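Tail fiber protein (Acinetobacter phage AM24, PDB 5W5P) probably recognises and degrades the capsular polysaccharide of Acinetobacter baumannii as the trimeric tailspike of the phage. Local coordinates at residues A[470-475]-A[579-584]; A[535-540]-A[569-574]. All blocks are in the same frame, centred on the assembly; numbering follows the deposited sequence.

Interaction 1: residues A[470-475]-A[579-584]; sequences VHTVAE and LLKLSG
A classic beta bulge interrupts the antiparallel pairing of 470-475 with 579-584: Val473 and Ala474 both face Leu580. Val473 N reaches Leu580 O at 2.7 Å and almost straight, while Ala474 N adds a weak, bent bond to the same oxygen at 3.3 Å. Leu580 N in turn bonds to Ala474 O. Before the bulge, His471 and Leu582 form a hydrogen-bonded pair, His471 N lying 2.7 Å from Leu582 O. The end of the His471 side chain leads away from 579-584; its ND1 donates to Thr472 O, which lies in the ring plane, and NE2 is bonded to Ser462 OG. Val473 chi1 (-74°) sets CG1 anti to the carbonyl carbon and leaves CG2 between backbone N and carbonyl carbon, beside Leu580 O and 4.0 Å from Leu582 CG. On the other face Glu475 runs alongside Leu579, with Glu475 OE2 3.3 Å from Leu579 CD2, and Glu475 OE1 bonds to Thr623. Lys581 lays its methylenes by Thr472 OG1 and carries NZ on to a salt bridge with Glu572. Leu580 O thus takes one straight bond from Val473 N and a weak second one from Ala474 N, with the Val473 methyl packed beside this polar point.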
loop_
_atom_site.group_PDB
_atom_site.type_symbol
_atom_site.label_atom_id
_atom_site.label_comp_id
_atom_site.label_asym_id
_atom_site.label_seq_id
_atom_site.Cartn_x
_atom_site.Cartn_y
_atom_site.Cartn_z
ATOM N N VAL A 470 -57.645 -9.754 -4.289
ATOM C CA VAL A 470 -56.323 -10.321 -4.059
ATOM C C VAL A 470 -55.352 -9.677 -5.039
ATOM O O VAL A 470 -55.518 -9.798 -6.260
ATOM C CB VAL A 470 -56.329 -11.849 -4.210
ATOM C CG1 VAL A 470 -54.940 -12.409 -3.956
ATOM C CG2 VAL A 470 -57.338 -12.467 -3.254
ATOM N N HIS A 471 -54.339 -8.997 -4.506
ATOM C CA HIS A 471 -53.378 -8.236 -5.296
ATOM C C HIS A 471 -51.995 -8.861 -5.149
ATOM O O HIS A 471 -51.504 -9.032 -4.029
ATOM C CB HIS A 471 -53.354 -6.770 -4.855
ATOM C CG HIS A 471 -52.947 -5.823 -5.939
ATOM N ND1 HIS A 471 -51.737 -5.919 -6.594
ATOM C CD2 HIS A 471 -53.589 -4.763 -6.486
ATOM C CE1 HIS A 471 -51.653 -4.960 -7.500
ATOM N NE2 HIS A 471 -52.764 -4.245 -7.455
ATOM N N THR A 472 -51.378 -9.209 -6.275
ATOM C CA THR A 472 -50.015 -9.718 -6.251
ATOM C C THR A 472 -49.071 -8.590 -5.857
ATOM O O THR A 472 -49.140 -7.490 -6.414
ATOM C CB THR A 472 -49.630 -10.280 -7.621
ATOM O OG1 THR A 472 -50.662 -11.151 -8.101
ATOM C CG2 THR A 472 -48.321 -11.047 -7.543
ATOM N N VAL A 473 -48.198 -8.847 -4.888
ATOM C CA VAL A 473 -47.362 -7.792 -4.329
ATOM C C VAL A 473 -45.876 -8.041 -4.529
ATOM O O VAL A 473 -45.079 -7.107 -4.342
ATOM C CB VAL A 473 -47.664 -7.572 -2.832
ATOM C CG1 VAL A 473 -48.989 -6.854 -2.688
ATOM C CG2 VAL A 473 -47.631 -8.893 -2.059
ATOM N N ALA A 474 -45.475 -9.239 -4.933
ATOM C CA ALA A 474 -44.062 -9.570 -5.020
ATOM C C ALA A 474 -43.916 -10.856 -5.816
ATOM O O ALA A 474 -44.868 -11.629 -5.964
ATOM C CB ALA A 474 -43.427 -9.718 -3.633
ATOM N N GLU A 475 -42.709 -11.071 -6.335
ATOM C CA GLU A 475 -42.415 -12.262 -7.119
ATOM C C GLU A 475 -40.970 -12.661 -6.865
ATOM O O GLU A 475 -40.054 -11.863 -7.089
ATOM C CB GLU A 475 -42.664 -12.006 -8.605
ATOM C CG GLU A 475 -42.267 -13.160 -9.508
ATOM C CD GLU A 475 -42.414 -12.821 -10.976
ATOM O OE1 GLU A 475 -41.382 -12.625 -11.652
ATOM O OE2 GLU A 475 -43.562 -12.747 -11.457
ATOM N N LEU A 579 -45.463 -16.148 -6.742
ATOM C CA LEU A 579 -46.154 -14.870 -6.659
ATOM C C LEU A 579 -46.733 -14.720 -5.258
ATOM O O LEU A 579 -47.563 -15.532 -4.839
ATOM C CB LEU A 579 -47.265 -14.780 -7.706
ATOM C CG LEU A 579 -46.988 -15.271 -9.130
ATOM C CD1 LEU A 579 -48.230 -15.098 -9.989
ATOM C CD2 LEU A 579 -45.808 -14.539 -9.746
ATOM N N LEU A 580 -46.292 -13.695 -4.537
ATOM C CA LEU A 580 -46.847 -13.384 -3.226
ATOM C C LEU A 580 -47.992 -12.393 -3.393
ATOM O O LEU A 580 -47.866 -11.406 -4.125
ATOM C CB LEU A 580 -45.769 -12.818 -2.303
ATOM C CG LEU A 580 -44.659 -13.795 -1.897
ATOM C CD1 LEU A 580 -43.485 -13.708 -2.863
ATOM C CD2 LEU A 580 -44.199 -13.541 -0.471
ATOM N N LYS A 581 -49.115 -12.667 -2.731
ATOM C CA LYS A 581 -50.331 -11.891 -2.923
ATOM C C LYS A 581 -50.982 -11.572 -1.584
ATOM O O LYS A 581 -50.916 -12.361 -0.638
ATOM C CB LYS A 581 -51.342 -12.632 -3.806
ATOM C CG LYS A 581 -50.742 -13.407 -4.963
ATOM C CD LYS A 581 -51.805 -14.256 -5.630
ATOM C CE LYS A 581 -51.273 -14.951 -6.859
ATOM N NZ LYS A 581 -52.382 -15.625 -7.589
ATOM N N LEU A 582 -51.629 -10.408 -1.525
ATOM C CA LEU A 582 -52.376 -9.974 -0.355
ATOM C C LEU A 582 -53.834 -9.734 -0.727
ATOM O O LEU A 582 -54.144 -9.280 -1.833
ATOM C CB LEU A 582 -51.776 -8.700 0.251
ATOM C CG LEU A 582 -50.369 -8.845 0.832
ATOM C CD1 LEU A 582 -49.807 -7.490 1.238
ATOM C CD2 LEU A 582 -50.371 -9.809 2.011
ATOM N N SER A 583 -54.727 -10.036 0.211
ATOM C CA SER A 583 -56.161 -9.909 0.004
ATOM C C SER A 583 -56.681 -8.610 0.622
ATOM O O SER A 583 -55.931 -7.812 1.195
ATOM C CB SER A 583 -56.892 -11.123 0.581
ATOM O OG SER A 583 -56.585 -11.297 1.955
ATOM N N GLY A 584 -57.989 -8.400 0.491
ATOM C CA GLY A 584 -58.631 -7.222 1.045
ATOM C C GLY A 584 -58.249 -5.918 0.381
ATOM O O GLY A 584 -58.270 -4.869 1.032
#

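Interaction 2: residues A[535-540]-A[569-574]; sequences VYVAAS and LTIERV
The guanidinium of Arg573 meets Val535 and Tyr536 across the contact, with Val535 O near its plane at one edge and a water in plane at the edge as well. The Tyr536 ring stands oblique to it, the two planes 54° apart and Tyr536 CD1 4.2 Å from Arg573 NH2. This is packing between two antiparallel sheets in the domain that follows the parallel beta-helical part of the tailspike: 535-540 lies on strand 535-546, outermost within this chain in a five-stranded sheet, and strand 569-574 belongs to the sheet holding 577-582. The axes of the two segments come no closer than 7.4 Å, so side chains bridge the gap. Ile571 and Leu569 both reach Ala539, whose CB sits 3.7 Å from Ile571 CG2 and 3.9 Å from Leu569 CD2. Because Ile571 CG1 lies between its backbone N and carbonyl carbon (chi1 63°), Ile571 CD1 extends to Val537 O at 3.6 Å. Arg573 starts extended and then bends at chi3, -102°, which brings NH2 to Val535 on the facing strand; Arg573 NE is hydrogen-bonded to Tyr578 OH, which limits its rotation. Tyr536 sends its hydroxyl to Val551 O of the second subunit, and Ser540 and Ala538 also pack on that subunit, so this strand lies at the trimer interface. The modelled 2.4 Å from Arg573 NH2 to Val535 O is too short to be trusted, whereas the water bridges more plausibly, accepting from Arg573 NH2 at 3.1 Å and from Val535 N at 2.9 Å.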
loop_
_atom_site.group_PDB
_atom_site.type_symbol
_atom_site.label_atom_id
_atom_site.label_comp_id
_atom_site.label_asym_id
_atom_site.label_seq_id
_atom_site.Cartn_x
_atom_site.Cartn_y
_atom_site.Cartn_z
ATOM N N VAL A 535 -37.418 -26.845 -6.153
ATOM C CA VAL A 535 -37.400 -26.521 -4.734
ATOM C C VAL A 535 -38.656 -25.723 -4.411
ATOM O O VAL A 535 -39.110 -24.904 -5.217
ATOM C CB VAL A 535 -36.131 -25.741 -4.333
ATOM C CG1 VAL A 535 -34.923 -26.674 -4.340
ATOM C CG2 VAL A 535 -35.918 -24.549 -5.255
ATOM N N TYR A 536 -39.214 -25.962 -3.232
ATOM C CA TYR A 536 -40.519 -25.432 -2.874
ATOM C C TYR A 536 -40.394 -24.386 -1.776
ATOM O O TYR A 536 -39.463 -24.416 -0.966
ATOM C CB TYR A 536 -41.450 -26.567 -2.443
ATOM C CG TYR A 536 -41.379 -27.753 -3.380
ATOM C CD1 TYR A 536 -42.066 -27.747 -4.591
ATOM C CD2 TYR A 536 -40.615 -28.872 -3.067
ATOM C CE1 TYR A 536 -42.003 -28.823 -5.460
ATOM C CE2 TYR A 536 -40.544 -29.954 -3.933
ATOM C CZ TYR A 536 -41.242 -29.921 -5.129
ATOM O OH TYR A 536 -41.184 -30.989 -5.999
ATOM N N VAL A 537 -41.344 -23.451 -1.768
ATOM C CA VAL A 537 -41.350 -22.322 -0.850
ATOM C C VAL A 537 -42.641 -22.343 -0.046
ATOM O O VAL A 537 -43.723 -22.582 -0.593
ATOM C CB VAL A 537 -41.205 -20.981 -1.600
ATOM C CG1 VAL A 537 -41.411 -19.805 -0.651
ATOM C CG2 VAL A 537 -39.851 -20.893 -2.291
ATOM N N ALA A 538 -42.522 -22.095 1.256
ATOM C CA ALA A 538 -43.655 -21.801 2.121
ATOM C C ALA A 538 -43.443 -20.423 2.730
ATOM O O ALA A 538 -42.369 -20.139 3.269
ATOM C CB ALA A 538 -43.811 -22.856 3.217
ATOM N N ALA A 539 -44.456 -19.570 2.631
ATOM C CA ALA A 539 -44.394 -18.199 3.108
ATOM C C ALA A 539 -45.389 -17.981 4.241
ATOM O O ALA A 539 -46.410 -18.663 4.344
ATOM C CB ALA A 539 -44.689 -17.211 1.974
ATOM N N SER A 540 -45.087 -16.998 5.084
ATOM C CA SER A 540 -45.979 -16.640 6.177
ATOM C C SER A 540 -45.889 -15.141 6.411
ATOM O O SER A 540 -44.789 -14.597 6.525
ATOM C CB SER A 540 -45.617 -17.404 7.450
ATOM O OG SER A 540 -46.548 -17.145 8.479
ATOM N N LEU A 569 -52.053 -13.352 3.295
ATOM C CA LEU A 569 -51.022 -13.660 2.312
ATOM C C LEU A 569 -51.281 -15.018 1.671
ATOM O O LEU A 569 -51.518 -16.010 2.367
ATOM C CB LEU A 569 -49.636 -13.644 2.960
ATOM C CG LEU A 569 -48.528 -14.372 2.190
ATOM C CD1 LEU A 569 -48.166 -13.623 0.914
ATOM C CD2 LEU A 569 -47.298 -14.577 3.066
ATOM N N THR A 570 -51.231 -15.055 0.344
ATOM C CA THR A 570 -51.268 -16.296 -0.413
ATOM C C THR A 570 -50.128 -16.284 -1.422
ATOM O O THR A 570 -49.736 -15.225 -1.920
ATOM C CB THR A 570 -52.612 -16.478 -1.131
ATOM O OG1 THR A 570 -52.965 -15.261 -1.802
ATOM C CG2 THR A 570 -53.709 -16.839 -0.136
ATOM N N ILE A 571 -49.585 -17.465 -1.716
ATOM C CA ILE A 571 -48.539 -17.584 -2.725
ATOM C C ILE A 571 -48.964 -18.614 -3.761
ATOM O O ILE A 571 -49.752 -19.524 -3.479
ATOM C CB ILE A 571 -47.154 -17.950 -2.132
ATOM C CG1 ILE A 571 -47.183 -19.324 -1.456
ATOM C CG2 ILE A 571 -46.677 -16.876 -1.162
ATOM C CD1 ILE A 571 -45.838 -19.731 -0.882
ATOM N N GLU A 572 -48.436 -18.454 -4.974
ATOM C CA GLU A 572 -48.735 -19.337 -6.094
ATOM C C GLU A 572 -47.457 -19.589 -6.878
ATOM O O GLU A 572 -46.721 -18.646 -7.183
ATOM C CB GLU A 572 -49.809 -18.732 -7.006
ATOM C CG GLU A 572 -49.955 -19.443 -8.338
ATOM C CD GLU A 572 -50.841 -18.694 -9.320
ATOM O OE1 GLU A 572 -51.086 -17.487 -9.110
ATOM O OE2 GLU A 572 -51.293 -19.319 -10.304
ATOM N N ARG A 573 -47.190 -20.853 -7.198
ATOM C CA ARG A 573 -46.005 -21.223 -7.961
ATOM C C ARG A 573 -46.317 -21.143 -9.452
ATOM O O ARG A 573 -47.263 -21.781 -9.928
ATOM C CB ARG A 573 -45.524 -22.625 -7.590
ATOM C CG ARG A 573 -44.424 -23.147 -8.510
ATOM C CD ARG A 573 -44.003 -24.569 -8.161
ATOM N NE ARG A 573 -42.747 -24.593 -7.414
ATOM C CZ ARG A 573 -41.556 -24.857 -7.944
ATOM N NH1 ARG A 573 -41.435 -25.132 -9.235
ATOM N NH2 ARG A 573 -40.479 -24.853 -7.175
ATOM N N VAL A 574 -45.529 -20.353 -10.179
ATOM C CA VAL A 574 -45.641 -20.222 -11.627
ATOM C C VAL A 574 -44.271 -20.539 -12.208
ATOM O O VAL A 574 -43.319 -19.766 -12.029
ATOM C CB VAL A 574 -46.112 -18.825 -12.051
ATOM C CG1 VAL A 574 -46.152 -18.713 -13.568
ATOM C CG2 VAL A 574 -47.473 -18.522 -11.456
HETATM O O HOH W 1 -37.563 -24.846 -8.311
#

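In the fold
Both contacts lie in the C-terminal domain, with centres about 11 Å apart. Strands 569-574 and 577-582 are consecutive and neighbours in one sheet, so interaction 1 pairs strands within that sheet, while interaction 2 packs the neighbouring strand 569-574 against another sheet. The first is therefore mostly backbone hydrogen bonding and more buried, touching no other chain; the second depends on side chains, a water and small apolar contacts, and its 535-540 strand reaches the second subunit. They are joined directly where Lys581 N makes a probable hydrogen bond of 2.8 Å to Thr570 O, and where Ile571 CB packs against Leu579 O.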